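Local coordinates for type I modular polyketide synthase (Streptomyces albus subsp. albus, PDB 6IYT), which probably transfers an extender acyl unit, such as ethylmalonyl, from its coenzyme A thioester as the acyltransferase part of the salinomycin polyketide synthase, at residues Thr75-Ser80 with Val459-Tyr464; Glu89-Val94 with Glu437-Gly442; Ser116-Thr121 with Gly387-Val392; Val210-Gly215 with Arg372-Glu377. All blocks are in the same frame, centred on the assembly; numbering follows the deposited sequence.

Interaction 1: Thr75-Ser80 with Val459-Tyr464; sequences TDLGYS and VDLPTY
Ser80 and Val459 mark the closest backbone approach, their CA atoms 6.2 Å apart, where an extended run of residues 459-461 passes over one flank of helix 74-84. The polar link is a single bond from Val459 N to Ser80 OG (2.8 Å, 155° at the hydrogen). The hydroxyl sends its own proton back to the helix: Ser80 OG donates to Asp76 O at 2.7 Å. That carbonyl also takes the regular helical bond from Ser80 N, and the two donors reach it from opposite faces of its plane. The torsion of Ser80 explains the bridge, since OG stands beside its own backbone N, anti to the carbonyl carbon (chi1 -61°), and can thus span the helix turn and the loop together.

Around this link the packing is apolar. Val459 straddles the site: its CG1 lies 3.5 Å from Asp76 CB, while CG2 turns toward Leu77 CD2 at 3.8 Å. Leu461 forks over the helix, one branch, CD1, resting 3.6 Å from Ser80 CB. The other, CD2, meets Leu77 CD2 at only 3.4 Å, a tight methyl pair. The carboxylate of Asp76 is engaged by Lys457 N, and Asp460 O and Pro462 O are bonded to His65 and Arg85, so the loop is fastened at several points.

Such a course is consistent with the C-terminal linker of such synthases folding back over the linker that holds helix 74-84. Chemically, the serine acts as a relay that satisfies a loop amide, flanked by methyl groups that complete the seam.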
loop_
_atom_site.group_PDB
_atom_site.type_symbol
_atom_site.label_atom_id
_atom_site.label_comp_id
_atom_site.label_asym_id
_atom_site.label_seq_id
_atom_site.Cartn_x
_atom_site.Cartn_y
_atom_site.Cartn_z
ATOM N N THR A 75 -4.326 -20.709 20.329
ATOM C CA THR A 75 -5.041 -19.503 20.119
ATOM C C THR A 75 -5.449 -18.835 21.446
ATOM O O THR A 75 -5.393 -17.598 21.570
ATOM C CB THR A 75 -6.216 -19.687 19.120
ATOM O OG1 THR A 75 -7.444 -19.792 19.824
ATOM C CG2 THR A 75 -5.986 -20.948 18.248
ATOM N N ASP A 76 -5.696 -19.638 22.490
ATOM C CA ASP A 76 -5.943 -19.061 23.826
ATOM C C ASP A 76 -4.704 -18.267 24.316
ATOM O O ASP A 76 -4.839 -17.218 24.963
ATOM C CB ASP A 76 -6.267 -20.160 24.858
ATOM C CG ASP A 76 -7.610 -20.876 24.590
ATOM O OD1 ASP A 76 -8.490 -20.294 23.904
ATOM O OD2 ASP A 76 -7.837 -21.926 25.245
ATOM N N LEU A 77 -3.530 -18.843 24.152
ATOM C CA LEU A 77 -2.273 -18.147 24.581
ATOM C C LEU A 77 -2.056 -16.858 23.802
ATOM O O LEU A 77 -1.748 -15.821 24.375
ATOM C CB LEU A 77 -1.073 -19.060 24.440
ATOM C CG LEU A 77 -1.029 -20.204 25.447
ATOM C CD1 LEU A 77 -0.082 -21.307 24.984
ATOM C CD2 LEU A 77 -0.600 -19.655 26.787
ATOM N N GLY A 78 -2.306 -16.901 22.509
ATOM C CA GLY A 78 -2.158 -15.693 21.684
ATOM C C GLY A 78 -3.131 -14.610 22.132
ATOM O O GLY A 78 -2.762 -13.449 22.293
ATOM N N TYR A 79 -4.390 -14.993 22.327
ATOM C CA TYR A 79 -5.384 -14.076 22.817
ATOM C C TYR A 79 -4.972 -13.478 24.160
ATOM O O TYR A 79 -5.049 -12.272 24.362
ATOM C CB TYR A 79 -6.743 -14.760 22.953
ATOM C CG TYR A 79 -7.765 -13.852 23.580
ATOM C CD1 TYR A 79 -8.307 -12.766 22.865
ATOM C CD2 TYR A 79 -8.104 -13.990 24.909
ATOM C CE1 TYR A 79 -9.164 -11.863 23.480
ATOM C CE2 TYR A 79 -8.992 -13.120 25.515
ATOM C CZ TYR A 79 -9.490 -12.045 24.817
ATOM O OH TYR A 79 -10.328 -11.167 25.452
ATOM N N SER A 80 -4.433 -14.302 25.028
ATOM C CA SER A 80 -4.092 -13.852 26.373
ATOM C C SER A 80 -2.885 -12.880 26.365
ATOM O O SER A 80 -2.869 -11.874 27.072
ATOM C CB SER A 80 -3.808 -15.053 27.267
ATOM O OG SER A 80 -4.958 -15.893 27.359
ATOM N N VAL A 459 -6.165 -17.460 29.378
ATOM C CA VAL A 459 -5.564 -18.587 30.071
ATOM C C VAL A 459 -4.369 -18.099 30.873
ATOM O O VAL A 459 -3.805 -17.045 30.581
ATOM C CB VAL A 459 -5.128 -19.697 29.098
ATOM C CG1 VAL A 459 -6.337 -20.278 28.381
ATOM C CG2 VAL A 459 -4.110 -19.165 28.103
ATOM N N ASP A 460 -3.986 -18.867 31.883
ATOM C CA ASP A 460 -2.875 -18.485 32.737
ATOM C C ASP A 460 -1.574 -18.368 31.950
ATOM O O ASP A 460 -1.276 -19.186 31.081
ATOM C CB ASP A 460 -2.719 -19.497 33.875
ATOM C CG ASP A 460 -1.635 -19.108 34.859
ATOM O OD1 ASP A 460 -0.496 -18.845 34.421
ATOM O OD2 ASP A 460 -1.923 -19.063 36.073
ATOM N N LEU A 461 -0.811 -17.330 32.267
ATOM C CA LEU A 461 0.466 -17.065 31.626
ATOM C C LEU A 461 1.486 -16.799 32.716
ATOM O O LEU A 461 1.127 -16.351 33.804
ATOM C CB LEU A 461 0.372 -15.832 30.727
ATOM C CG LEU A 461 -0.503 -15.891 29.476
ATOM C CD1 LEU A 461 -0.709 -14.493 28.915
ATOM C CD2 LEU A 461 0.123 -16.804 28.433
ATOM N N PRO A 462 2.766 -17.070 32.437
ATOM C CA PRO A 462 3.700 -16.762 33.516
ATOM C C PRO A 462 3.590 -15.326 33.969
ATOM O O PRO A 462 3.273 -14.443 33.181
ATOM C CB PRO A 462 5.086 -17.049 32.908
ATOM C CG PRO A 462 4.866 -17.319 31.466
ATOM C CD PRO A 462 3.422 -17.139 31.130
ATOM N N THR A 463 3.845 -15.077 35.241
ATOM C CA THR A 463 3.858 -13.703 35.699
ATOM C C THR A 463 5.024 -13.023 35.004
ATOM O O THR A 463 5.999 -13.687 34.604
ATOM C CB THR A 463 4.034 -13.594 37.221
ATOM O OG1 THR A 463 5.168 -14.348 37.615
ATOM C CG2 THR A 463 2.798 -14.112 37.949
ATOM N N TYR A 464 4.909 -11.730 34.781
ATOM C CA TYR A 464 5.967 -11.026 34.057
ATOM C C TYR A 464 7.337 -11.176 34.764
ATOM O O TYR A 464 8.361 -11.474 34.115
ATOM C CB TYR A 464 5.608 -9.572 33.860
ATOM C CG TYR A 464 6.623 -8.790 33.049
ATOM C CD1 TYR A 464 6.559 -8.750 31.642
ATOM C CD2 TYR A 464 7.620 -8.065 33.679
ATOM C CE1 TYR A 464 7.482 -8.027 30.906
ATOM C CE2 TYR A 464 8.598 -7.397 32.943
ATOM C CZ TYR A 464 8.497 -7.351 31.564
ATOM O OH TYR A 464 9.424 -6.662 30.857
#

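Interaction 2: Glu89-Val94 with Glu437-Gly442; sequences EHRAVV and EAWTRG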
loop_
_atom_site.group_PDB
_atom_site.type_symbol
_atom_site.label_atom_id
_atom_site.label_comp_id
_atom_site.label_asym_id
_atom_site.label_seq_id
_atom_site.Cartn_x
_atom_site.Cartn_y
_atom_site.Cartn_z
ATOM N N GLU A 89 8.655 -1.577 25.484
ATOM C CA GLU A 89 9.409 -0.996 24.362
ATOM C C GLU A 89 10.010 -2.027 23.379
ATOM O O GLU A 89 10.026 -1.791 22.156
ATOM C CB GLU A 89 10.515 -0.060 24.918
ATOM C CG GLU A 89 11.413 0.603 23.872
ATOM C CD GLU A 89 12.458 1.580 24.482
ATOM O OE1 GLU A 89 12.830 1.424 25.658
ATOM O OE2 GLU A 89 12.962 2.453 23.751
ATOM N N HIS A 90 10.583 -3.110 23.899
ATOM C CA HIS A 90 11.239 -4.115 23.066
ATOM C C HIS A 90 10.229 -5.222 22.773
ATOM O O HIS A 90 9.641 -5.813 23.713
ATOM C CB HIS A 90 12.451 -4.712 23.791
ATOM C CG HIS A 90 13.582 -3.745 23.977
ATOM N ND1 HIS A 90 14.761 -3.848 23.274
ATOM C CD2 HIS A 90 13.656 -2.582 24.667
ATOM C CE1 HIS A 90 15.547 -2.828 23.587
ATOM N NE2 HIS A 90 14.894 -2.041 24.419
ATOM N N ARG A 91 10.047 -5.531 21.494
ATOM C CA ARG A 91 8.868 -6.279 21.074
ATOM C C ARG A 91 9.221 -7.366 20.098
ATOM O O ARG A 91 10.125 -7.221 19.305
ATOM C CB ARG A 91 7.852 -5.311 20.449
ATOM C CG ARG A 91 7.295 -4.296 21.430
ATOM C CD ARG A 91 6.359 -3.325 20.741
ATOM N NE ARG A 91 5.893 -2.339 21.674
ATOM C CZ ARG A 91 4.914 -1.465 21.466
ATOM N NH1 ARG A 91 4.343 -1.343 20.276
ATOM N NH2 ARG A 91 4.634 -0.556 22.431
ATOM N N ALA A 92 8.501 -8.477 20.178
ATOM C CA ALA A 92 8.607 -9.525 19.193
ATOM C C ALA A 92 7.262 -10.142 18.923
ATOM O O ALA A 92 6.386 -10.170 19.809
ATOM C CB ALA A 92 9.587 -10.591 19.640
ATOM N N VAL A 93 7.135 -10.748 17.745
ATOM C CA VAL A 93 5.968 -11.515 17.405
ATOM C C VAL A 93 6.389 -12.849 16.803
ATOM O O VAL A 93 7.221 -12.907 15.897
ATOM C CB VAL A 93 5.090 -10.768 16.428
ATOM C CG1 VAL A 93 3.874 -11.587 16.058
ATOM C CG2 VAL A 93 4.722 -9.385 16.989
ATOM N N VAL A 94 5.803 -13.912 17.325
ATOM C CA VAL A 94 5.930 -15.235 16.765
ATOM C C VAL A 94 4.634 -15.627 16.054
ATOM O O VAL A 94 3.552 -15.416 16.598
ATOM C CB VAL A 94 6.201 -16.263 17.908
ATOM C CG1 VAL A 94 6.505 -17.614 17.341
ATOM C CG2 VAL A 94 7.361 -15.791 18.762
ATOM N N GLU A 437 5.435 -5.973 11.966
ATOM C CA GLU A 437 6.439 -5.015 11.559
ATOM C C GLU A 437 6.095 -3.582 12.006
ATOM O O GLU A 437 6.978 -2.834 12.435
ATOM C CB GLU A 437 6.656 -5.093 10.048
ATOM C CG GLU A 437 7.446 -6.337 9.641
ATOM C CD GLU A 437 7.463 -6.583 8.132
ATOM O OE1 GLU A 437 6.685 -5.927 7.387
ATOM O OE2 GLU A 437 8.272 -7.417 7.704
ATOM N N ALA A 438 4.823 -3.222 11.939
ATOM C CA ALA A 438 4.363 -1.911 12.440
ATOM C C ALA A 438 4.409 -1.850 13.979
ATOM O O ALA A 438 4.945 -0.910 14.562
ATOM C CB ALA A 438 2.967 -1.629 11.950
ATOM N N TRP A 439 3.816 -2.846 14.619
ATOM C CA TRP A 439 3.647 -2.830 16.081
ATOM C C TRP A 439 5.002 -2.901 16.789
ATOM O O TRP A 439 5.218 -2.210 17.795
ATOM C CB TRP A 439 2.768 -3.995 16.527
ATOM C CG TRP A 439 2.599 -4.126 18.058
ATOM C CD1 TRP A 439 1.842 -3.315 18.892
ATOM C CD2 TRP A 439 3.284 -5.036 18.906
ATOM N NE1 TRP A 439 1.919 -3.773 20.191
ATOM C CE2 TRP A 439 2.836 -4.802 20.231
ATOM C CE3 TRP A 439 4.187 -6.069 18.682
ATOM C CZ2 TRP A 439 3.286 -5.557 21.303
ATOM C CZ3 TRP A 439 4.628 -6.818 19.761
ATOM C CH2 TRP A 439 4.151 -6.575 21.046
ATOM N N THR A 440 5.926 -3.699 16.259
ATOM C CA THR A 440 7.217 -3.830 16.920
ATOM C C THR A 440 7.990 -2.539 16.830
ATOM O O THR A 440 8.909 -2.318 17.628
ATOM C CB THR A 440 8.089 -4.972 16.373
ATOM O OG1 THR A 440 8.303 -4.776 14.975
ATOM C CG2 THR A 440 7.448 -6.339 16.648
ATOM N N ARG A 441 7.601 -1.664 15.897
ATOM C CA ARG A 441 8.213 -0.322 15.786
ATOM C C ARG A 441 7.397 0.761 16.482
ATOM O O ARG A 441 7.739 1.946 16.399
ATOM C CB ARG A 441 8.412 0.074 14.319
ATOM C CG ARG A 441 9.391 -0.796 13.557
ATOM C CD ARG A 441 10.811 -0.258 13.584
ATOM N NE ARG A 441 10.893 1.189 13.361
ATOM C CZ ARG A 441 11.027 1.770 12.170
ATOM N NH1 ARG A 441 10.971 1.058 11.054
ATOM N NH2 ARG A 441 11.065 3.081 12.102
ATOM N N GLY A 442 6.296 0.378 17.132
ATOM C CA GLY A 442 5.620 1.288 18.074
ATOM C C GLY A 442 4.220 1.711 17.661
ATOM O O GLY A 442 3.587 2.527 18.331
#
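A Schellman motif ending helix 428-439 meets the three-stranded antiparallel sheet here, with Arg91 reaching from strand 90-96 to Trp439 in the last turn of the helix. Arg91 NH1 donates to Trp439 O (2.8 Å, 154° at the hydrogen). The same carbonyl receives Gly442 N at 2.9 Å, from the opposite face of its plane, so the terminal turn and the arginine share one acceptor. Carbonyls at the C-terminal end of a helix would probably favour the arginine's positive charge.

The arginine chain runs extended from CG to NE, which lays it across the indole. Its CD sits over the six-membered ring, 3.7 Å from the centroid and 5° off the normal, a CH-pi contact. Further along, the guanidinium stacks on the indole with planes 27° apart, and Arg91 CZ lies 4.3 Å from the centroid of the five-membered ring, within cation-pi range. Phe88 O binds Arg91 NE and so helps to fix the group's rotation.

Val93 CG2 adds a methyl 3.8 Å from Trp439 CE3, and Thr440 CG2 packs 4.0 Å from Arg91 CB. Trp447 meets the indole edge-to-face. The result is a Schellman C-cap whose Trp439 carries a cation-pi stack with Arg91, buried against a sheet that is probably the linker next to the acyltransferase domain.

Interaction 3: Ser116-Thr121 with Gly387-Val392; sequences SVSGKT and GFDVFV
Lys120 pairs with Phe388 and Thr121 with Val390 in parallel fashion, their CA atoms 4.3 and 4.6 Å apart, and the one-residue slip between the two pairs makes a beta bulge. Lys120 N donates to Gly387 O at 2.9 Å, in the plane of that carbonyl. At the bulge, Lys120 O accepts Val390 N at 3.2 Å and, weakly, Asp389 N.

The extra residue, Asp389, carries its carboxylate across to the loop entering the other strand. With CG set between its backbone N and carbonyl carbon (chi1 66°), OD2 receives Ser118 N through its syn lone pair (2.8 Å, 174° at the hydrogen). OD1 takes Gly119 N, also at 2.8 Å, from the syn side but 29° out of the carboxylate plane. Two successive amides are thus gripped by one acid.

Strands 120-125 and 388-393 are the two inner strands of the parallel four-stranded sheet at the core of the acyltransferase domain, flanked by 208-211 and 416-418. On the Phe388 face, Lys120 CB lies over the ring, 3.8 Å from its centroid in a CH-pi contact, and Thr121 O approaches the ring edge. On the Val390 face, Val117 CG2 rests 3.9 Å from Val390 CG2, and Thr121 OG1 packs alongside Val390 CB.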
loop_
_atom_site.group_PDB
_atom_site.type_symbol
_atom_site.label_atom_id
_atom_site.label_comp_id
_atom_site.label_asym_id
_atom_site.label_seq_id
_atom_site.Cartn_x
_atom_site.Cartn_y
_atom_site.Cartn_z
ATOM N N SER A 116 9.582 3.001 18.451
ATOM C CA SER A 116 10.289 4.238 18.088
ATOM C C SER A 116 9.387 5.341 17.531
ATOM O O SER A 116 9.757 6.498 17.606
ATOM C CB SER A 116 11.400 3.956 17.093
ATOM O OG SER A 116 10.872 3.500 15.857
ATOM N N VAL A 117 8.293 4.986 16.834
ATOM C CA VAL A 117 7.403 6.035 16.250
ATOM C C VAL A 117 6.558 6.746 17.294
ATOM O O VAL A 117 6.217 6.181 18.323
ATOM C CB VAL A 117 6.467 5.479 15.169
ATOM C CG1 VAL A 117 7.272 4.831 14.076
ATOM C CG2 VAL A 117 5.459 4.515 15.769
ATOM N N SER A 118 6.238 8.011 17.044
ATOM C CA SER A 118 5.442 8.782 18.016
ATOM C C SER A 118 4.543 9.833 17.360
ATOM O O SER A 118 3.855 10.606 18.060
ATOM C CB SER A 118 6.371 9.455 19.052
ATOM O OG SER A 118 7.321 10.305 18.421
ATOM N N GLY A 119 4.439 9.777 16.034
ATOM C CA GLY A 119 3.779 10.853 15.280
ATOM C C GLY A 119 2.503 10.388 14.607
ATOM O O GLY A 119 1.908 9.372 14.999
ATOM N N LYS A 120 2.093 11.132 13.591
ATOM C CA LYS A 120 0.864 10.869 12.883
ATOM C C LYS A 120 1.054 9.811 11.788
ATOM O O LYS A 120 2.182 9.550 11.344
ATOM C CB LYS A 120 0.339 12.149 12.301
ATOM C CG LYS A 120 -0.098 13.134 13.385
ATOM C CD LYS A 120 -0.095 14.567 12.873
ATOM C CE LYS A 120 -1.341 14.865 12.088
ATOM N NZ LYS A 120 -1.656 16.321 12.119
ATOM N N THR A 121 -0.070 9.289 11.314
ATOM C CA THR A 121 -0.111 8.171 10.358
ATOM C C THR A 121 -0.725 8.655 9.070
ATOM O O THR A 121 -1.776 9.325 9.088
ATOM C CB THR A 121 -0.989 7.018 10.889
ATOM O OG1 THR A 121 -0.391 6.441 12.061
ATOM C CG2 THR A 121 -1.172 5.959 9.839
ATOM N N GLY A 387 4.824 16.263 11.022
ATOM C CA GLY A 387 4.845 15.410 12.197
ATOM C C GLY A 387 4.323 14.004 11.929
ATOM O O GLY A 387 3.849 13.334 12.865
ATOM N N PHE A 388 4.315 13.599 10.645
ATOM C CA PHE A 388 3.989 12.191 10.259
ATOM C C PHE A 388 5.236 11.323 10.331
ATOM O O PHE A 388 6.267 11.658 9.762
ATOM C CB PHE A 388 3.379 12.135 8.839
ATOM C CG PHE A 388 2.008 12.727 8.740
ATOM C CD1 PHE A 388 1.824 14.093 8.690
ATOM C CD2 PHE A 388 0.879 11.901 8.779
ATOM C CE1 PHE A 388 0.550 14.635 8.603
ATOM C CE2 PHE A 388 -0.377 12.425 8.693
ATOM C CZ PHE A 388 -0.550 13.806 8.655
ATOM N N ASP A 389 5.170 10.225 11.082
ATOM C CA ASP A 389 6.248 9.237 11.007
ATOM C C ASP A 389 5.781 7.800 10.831
ATOM O O ASP A 389 6.576 6.888 10.927
ATOM C CB ASP A 389 7.211 9.353 12.227
ATOM C CG ASP A 389 6.546 8.983 13.550
ATOM O OD1 ASP A 389 5.317 8.692 13.556
ATOM O OD2 ASP A 389 7.225 9.084 14.614
ATOM N N VAL A 390 4.522 7.602 10.453
ATOM C CA VAL A 390 4.043 6.280 10.137
ATOM C C VAL A 390 3.392 6.387 8.773
ATOM O O VAL A 390 2.378 7.067 8.623
ATOM C CB VAL A 390 2.983 5.746 11.168
ATOM C CG1 VAL A 390 2.437 4.385 10.737
ATOM C CG2 VAL A 390 3.595 5.637 12.579
ATOM N N PHE A 391 3.949 5.656 7.816
ATOM C CA PHE A 391 3.479 5.684 6.445
ATOM C C PHE A 391 3.060 4.290 6.116
ATOM O O PHE A 391 3.906 3.387 6.111
ATOM C CB PHE A 391 4.609 6.084 5.485
ATOM C CG PHE A 391 5.035 7.542 5.600
ATOM C CD1 PHE A 391 5.750 7.985 6.694
ATOM C CD2 PHE A 391 4.814 8.425 4.567
ATOM C CE1 PHE A 391 6.217 9.293 6.754
ATOM C CE2 PHE A 391 5.146 9.767 4.701
ATOM C CZ PHE A 391 5.852 10.198 5.803
ATOM N N VAL A 392 1.782 4.084 5.854
ATOM C CA VAL A 392 1.290 2.738 5.578
ATOM C C VAL A 392 0.902 2.664 4.117
ATOM O O VAL A 392 0.029 3.400 3.670
ATOM C CB VAL A 392 0.063 2.408 6.454
ATOM C CG1 VAL A 392 -0.582 1.081 6.030
ATOM C CG2 VAL A 392 0.434 2.420 7.913
#

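Interaction 4: Val210-Gly215 with Arg372-Glu377; sequences VGHSQG and RPVSFE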
loop_
_atom_site.group_PDB
_atom_site.type_symbol
_atom_site.label_atom_id
_atom_site.label_comp_id
_atom_site.label_asym_id
_atom_site.label_seq_id
_atom_site.Cartn_x
_atom_site.Cartn_y
_atom_site.Cartn_z
ATOM N N VAL A 210 -2.236 10.141 1.041
ATOM C CA VAL A 210 -1.445 10.604 -0.116
ATOM C C VAL A 210 -1.479 9.538 -1.174
ATOM O O VAL A 210 -1.339 8.340 -0.881
ATOM C CB VAL A 210 0.014 10.886 0.237
ATOM C CG1 VAL A 210 0.728 11.526 -0.935
ATOM C CG2 VAL A 210 0.109 11.774 1.441
ATOM N N GLY A 211 -1.718 9.953 -2.397
ATOM C CA GLY A 211 -1.757 9.034 -3.521
ATOM C C GLY A 211 -0.717 9.389 -4.581
ATOM O O GLY A 211 -0.264 10.552 -4.689
ATOM N N HIS A 212 -0.444 8.436 -5.445
ATOM C CA HIS A 212 0.527 8.611 -6.529
ATOM C C HIS A 212 -0.190 8.313 -7.855
ATOM O O HIS A 212 -0.751 7.226 -8.021
ATOM C CB HIS A 212 1.684 7.643 -6.316
ATOM C CG HIS A 212 2.830 7.866 -7.222
ATOM N ND1 HIS A 212 4.086 8.229 -6.763
ATOM C CD2 HIS A 212 2.913 7.844 -8.567
ATOM C CE1 HIS A 212 4.920 8.290 -7.793
ATOM N NE2 HIS A 212 4.238 8.032 -8.891
ATOM N N SER A 213 -0.317 9.329 -8.722
ATOM C CA SER A 213 -1.000 9.135 -10.008
ATOM C C SER A 213 -2.445 8.634 -9.755
ATOM O O SER A 213 -3.123 9.189 -8.945
ATOM C CB SER A 213 -0.202 8.144 -10.852
ATOM O OG SER A 213 -0.644 8.151 -12.200
ATOM N N GLN A 214 -2.827 7.498 -10.370
ATOM C CA GLN A 214 -4.163 6.907 -10.195
ATOM C C GLN A 214 -4.450 6.568 -8.731
ATOM O O GLN A 214 -5.630 6.516 -8.307
ATOM C CB GLN A 214 -4.295 5.622 -11.059
ATOM C CG GLN A 214 -3.376 4.520 -10.599
ATOM C CD GLN A 214 -3.282 3.353 -11.542
ATOM O OE1 GLN A 214 -3.906 2.294 -11.311
ATOM N NE2 GLN A 214 -2.413 3.468 -12.535
ATOM N N GLY A 215 -3.395 6.404 -7.934
ATOM C CA GLY A 215 -3.551 6.148 -6.508
ATOM C C GLY A 215 -4.339 7.230 -5.784
ATOM O O GLY A 215 -4.857 7.013 -4.679
ATOM N N ARG A 372 0.430 16.132 -14.998
ATOM C CA ARG A 372 1.621 16.636 -14.317
ATOM C C ARG A 372 2.469 15.498 -13.795
ATOM O O ARG A 372 1.939 14.508 -13.297
ATOM C CB ARG A 372 1.235 17.540 -13.182
ATOM C CG ARG A 372 0.343 18.694 -13.608
ATOM C CD ARG A 372 1.154 19.947 -13.955
ATOM N NE ARG A 372 1.594 19.976 -15.345
ATOM C CZ ARG A 372 0.864 20.456 -16.359
ATOM N NH1 ARG A 372 1.377 20.512 -17.586
ATOM N NH2 ARG A 372 -0.375 20.856 -16.156
ATOM N N PRO A 373 3.786 15.691 -13.784
ATOM C CA PRO A 373 4.676 14.806 -12.999
ATOM C C PRO A 373 4.242 14.683 -11.557
ATOM O O PRO A 373 3.727 15.643 -10.963
ATOM C CB PRO A 373 6.055 15.503 -13.093
ATOM C CG PRO A 373 5.749 16.907 -13.511
ATOM C CD PRO A 373 4.522 16.821 -14.375
ATOM N N VAL A 374 4.419 13.506 -11.006
ATOM C CA VAL A 374 4.036 13.224 -9.627
ATOM C C VAL A 374 5.129 13.742 -8.689
ATOM O O VAL A 374 6.228 13.176 -8.616
ATOM C CB VAL A 374 3.824 11.708 -9.421
ATOM C CG1 VAL A 374 3.182 11.432 -8.058
ATOM C CG2 VAL A 374 2.953 11.131 -10.526
ATOM N N SER A 375 4.758 14.678 -7.837
ATOM C CA SER A 375 5.688 15.240 -6.886
ATOM C C SER A 375 5.613 14.508 -5.565
ATOM O O SER A 375 5.146 15.048 -4.589
ATOM C CB SER A 375 5.392 16.720 -6.671
ATOM O OG SER A 375 5.560 17.418 -7.863
ATOM N N PHE A 376 6.053 13.262 -5.527
ATOM C CA PHE A 376 5.818 12.463 -4.319
ATOM C C PHE A 376 6.900 12.765 -3.234
ATOM O O PHE A 376 6.558 13.046 -2.082
ATOM C CB PHE A 376 5.772 10.963 -4.678
ATOM C CG PHE A 376 5.559 10.056 -3.498
ATOM C CD1 PHE A 376 4.302 9.941 -2.914
ATOM C CD2 PHE A 376 6.604 9.362 -2.951
ATOM C CE1 PHE A 376 4.101 9.078 -1.838
ATOM C CE2 PHE A 376 6.418 8.504 -1.875
ATOM C CZ PHE A 376 5.157 8.367 -1.322
ATOM N N GLU A 377 8.174 12.815 -3.648
ATOM C CA GLU A 377 9.282 13.122 -2.736
ATOM C C GLU A 377 9.104 14.432 -1.924
ATOM O O GLU A 377 9.202 14.404 -0.715
ATOM C CB GLU A 377 10.623 13.128 -3.489
ATOM C CG GLU A 377 11.790 13.595 -2.640
ATOM C CD GLU A 377 13.062 13.780 -3.467
ATOM O OE1 GLU A 377 12.977 13.708 -4.704
ATOM O OE2 GLU A 377 14.139 13.980 -2.879
#
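Val374 and His212 carry this contact, one methyl of the valine pressed onto the flat of the imidazole. Val374 CG1 is 3.4 Å from the ring centroid and only 2° off its normal, a CH-pi contact over the centre of the face. Two torsions bring this about. His212 holds CG opposite its backbone N (chi1 -171°), sending the ring out from the turn toward residues 374-376; Val374 sets CG1 likewise, leaving CG2 beside the same ring.

Phe376 completes the hold. Its CB packs against the imidazole, while its ring is inclined to that of His212 with centroids 5.8 Å apart, a pairing that is neither stacked nor edge-to-face. Beyond it, Phe376 CE1 meets Val210 CG1 at 4.3 Å, which extends the apolar patch onto the end of strand 208-211. The weakly bonded strand 374-375 is an edge of the five-stranded mixed sheet, so the contact joins it to the end of parallel-sheet strand 208-211, probably linking the two subdomains of the acyltransferase fold.

His212 opens a type II' turn that runs to Gly215, closed by Gly215 N to His212 O at 2.8 Å. Ser213, second in the turn, has a positive phi of 58°, a strained backbone. Its CB comes 4.4 Å from Val374 CG2, and its OG is hydrogen-bonded to His320, whose other ring nitrogen is bound by Arg372 O. Gly211, Ser213 and Gly215 fit the GxSxG pattern, and the strand, tight turn and helix 215-223 form a probable nucleophile elbow, with Ser213 and His320 placed like the serine-histidine dyad of malonyl-transferase-type acyltransferases.

Polar bonding weighs most in interaction 3, where backbone pairing and a carboxylate join two strands of the parallel sheet; interaction 4, also in the acyltransferase fold, relies on apolar and CH-pi packing beside the probable active serine. Both reach that sheet, through neighbouring strands 120-125 and 208-211. Interactions 2 and 4 are buried, interaction 3 partly buried. Interaction 2 joins the three-stranded antiparallel sheet to the end of helix 428-439, probably a linker-to-acyltransferase boundary, using a charged arginine on an indole. It touches interaction 3: Arg441 O lies 3.0 Å from Ser116 N, probably hydrogen-bonded. Interaction 1, the most peripheral, its centre about 45 Å from that of interaction 4, is a partly buried seam of one serine bond and methyl contacts.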